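Local structure of CBS domain-containing protein (Pyrococcus horikoshii, 2YZI) at residues 96-100 with 101-105. The protein is of unknown function but carries two CBS domains, modules that in many relatives bind adenine nucleotides and regulate partner proteins or domains. Sequence-based numbering, arbitrary orientation.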
loop_
_atom_site.group_PDB
_atom_site.type_symbol
_atom_site.label_atom_id
_atom_site.label_comp_id
_atom_site.label_asym_id
_atom_site.label_seq_id
_atom_site.Cartn_x
_atom_site.Cartn_y
_atom_site.Cartn_z
ATOM N N ARG B 96 2.591 9.475 -12.893
ATOM C CA ARG B 96 3.966 9.391 -13.343
ATOM C C ARG B 96 4.920 9.831 -12.222
ATOM O O ARG B 96 5.964 9.216 -11.989
ATOM C CB ARG B 96 4.164 10.265 -14.577
ATOM C CG ARG B 96 5.622 10.427 -14.972
ATOM C CD ARG B 96 5.786 11.220 -16.253
ATOM N NE ARG B 96 7.173 11.224 -16.692
ATOM C CZ ARG B 96 7.593 11.736 -17.844
ATOM N NH1 ARG B 96 6.731 12.291 -18.681
ATOM N NH2 ARG B 96 8.877 11.685 -18.158
ATOM N N LYS B 97 4.559 10.892 -11.518
ATOM C CA LYS B 97 5.410 11.366 -10.445
ATOM C C LYS B 97 5.517 10.335 -9.315
ATOM O O LYS B 97 6.582 10.149 -8.738
ATOM C CB LYS B 97 4.882 12.698 -9.898
ATOM C CG LYS B 97 5.844 13.368 -8.948
ATOM C CD LYS B 97 5.431 14.783 -8.636
ATOM C CE LYS B 97 6.515 15.479 -7.833
ATOM N NZ LYS B 97 6.136 16.882 -7.568
HETATM N N MSE B 98 4.413 9.672 -8.994
HETATM C CA MSE B 98 4.421 8.672 -7.929
HETATM C C MSE B 98 5.255 7.470 -8.336
HETATM O O MSE B 98 5.857 6.809 -7.490
HETATM C CB MSE B 98 3.003 8.189 -7.616
HETATM C CG MSE B 98 2.090 9.214 -6.995
HETATM SE SE MSE B 98 0.288 8.524 -7.002
HETATM C CE MSE B 98 0.365 7.449 -5.364
ATOM N N ALA B 99 5.269 7.186 -9.637
ATOM C CA ALA B 99 6.025 6.053 -10.158
ATOM C C ALA B 99 7.512 6.362 -10.096
ATOM O O ALA B 99 8.305 5.553 -9.623
ATOM C CB ALA B 99 5.604 5.750 -11.594
ATOM N N GLU B 100 7.881 7.549 -10.561
ATOM C CA GLU B 100 9.276 7.957 -10.560
ATOM C C GLU B 100 9.839 8.019 -9.139
ATOM O O GLU B 100 10.978 7.635 -8.909
ATOM C CB GLU B 100 9.419 9.309 -11.263
ATOM C CG GLU B 100 8.818 9.302 -12.663
ATOM C CD GLU B 100 8.998 10.610 -13.419
ATOM O OE1 GLU B 100 8.908 11.690 -12.795
ATOM O OE2 GLU B 100 9.213 10.554 -14.647
ATOM N N HIS B 101 9.029 8.475 -8.186
ATOM C CA HIS B 101 9.443 8.583 -6.785
ATOM C C HIS B 101 9.203 7.292 -5.984
ATOM O O HIS B 101 9.641 7.167 -4.838
ATOM C CB HIS B 101 8.707 9.750 -6.120
ATOM C CG HIS B 101 9.188 11.099 -6.558
ATOM N ND1 HIS B 101 10.270 11.728 -5.981
ATOM C CD2 HIS B 101 8.758 11.920 -7.544
ATOM C CE1 HIS B 101 10.485 12.878 -6.592
ATOM N NE2 HIS B 101 9.583 13.018 -7.545
ATOM N N ARG B 102 8.514 6.337 -6.597
ATOM C CA ARG B 102 8.217 5.069 -5.944
ATOM C C ARG B 102 7.373 5.249 -4.684
ATOM O O ARG B 102 7.692 4.687 -3.646
ATOM C CB ARG B 102 9.510 4.343 -5.557
ATOM C CG ARG B 102 10.335 3.763 -6.699
ATOM C CD ARG B 102 11.486 2.976 -6.088
ATOM N NE ARG B 102 12.387 2.372 -7.061
ATOM C CZ ARG B 102 13.485 1.697 -6.725
ATOM N NH1 ARG B 102 13.807 1.545 -5.443
ATOM N NH2 ARG B 102 14.269 1.186 -7.665
ATOM N N ILE B 103 6.301 6.027 -4.762
ATOM C CA ILE B 103 5.468 6.225 -3.586
ATOM C C ILE B 103 4.037 5.738 -3.780
ATOM O O ILE B 103 3.542 5.650 -4.905
ATOM C CB ILE B 103 5.446 7.704 -3.157
ATOM C CG1 ILE B 103 5.008 8.579 -4.331
ATOM C CG2 ILE B 103 6.823 8.117 -2.643
ATOM C CD1 ILE B 103 4.854 10.044 -3.963
ATOM N N LYS B 104 3.381 5.413 -2.671
ATOM C CA LYS B 104 2.007 4.922 -2.698
ATOM C C LYS B 104 1.033 5.995 -2.234
ATOM O O LYS B 104 -0.185 5.814 -2.304
ATOM C CB LYS B 104 1.870 3.699 -1.790
ATOM C CG LYS B 104 2.682 2.499 -2.220
ATOM C CD LYS B 104 2.366 1.292 -1.345
ATOM C CE LYS B 104 2.966 0.022 -1.917
ATOM N NZ LYS B 104 2.528 -1.178 -1.150
ATOM N N HIS B 105 1.579 7.105 -1.747
ATOM C CA HIS B 105 0.769 8.216 -1.261
ATOM C C HIS B 105 1.464 9.511 -1.651
ATOM O O HIS B 105 2.682 9.611 -1.560
ATOM C CB HIS B 105 0.639 8.175 0.271
ATOM C CG HIS B 105 0.827 6.814 0.868
ATOM N ND1 HIS B 105 2.022 6.129 0.801
ATOM C CD2 HIS B 105 -0.028 6.010 1.542
ATOM C CE1 HIS B 105 1.893 4.962 1.406
ATOM N NE2 HIS B 105 0.659 4.865 1.864
#
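I103 N reaches back to M98 O (2.9 Å) and R102 N more weakly to A99 O (3.1 Å), while H101 N still makes the helical bond to K97 O at 3.0 Å. R102 has positive phi (61°), turning the chain off the helix. The side chains of M98 and I103 cross at about a right angle, CB of M98 lying 3.9 Å from CG1 of I103. A chi1 of 55° sets that CG1 between the backbone N and carbonyl carbon of I103, tucked against the M98 backbone. The selenomethionine chain of M98 bends at chi3, bringing M98 CE to 3.5 Å from K104 O. The bond pair with R102 as C-prime residue is a Schellman motif; it closes helix 91-101 of the second CBS domain and leads into strand 105-110. M98 also packs on F118 and L120, and on L124 of the second subunit. The H101 ring turns an edge to K97 O, with CD2 3.5 Å from K97 CG; the extended lysine runs obliquely past it to bond T84 O through NZ. One residue earlier along the helix, R96 NE forms a salt bridge to E100 OE2 (3.0 Å), meeting the oxygen from above the carboxylate plane.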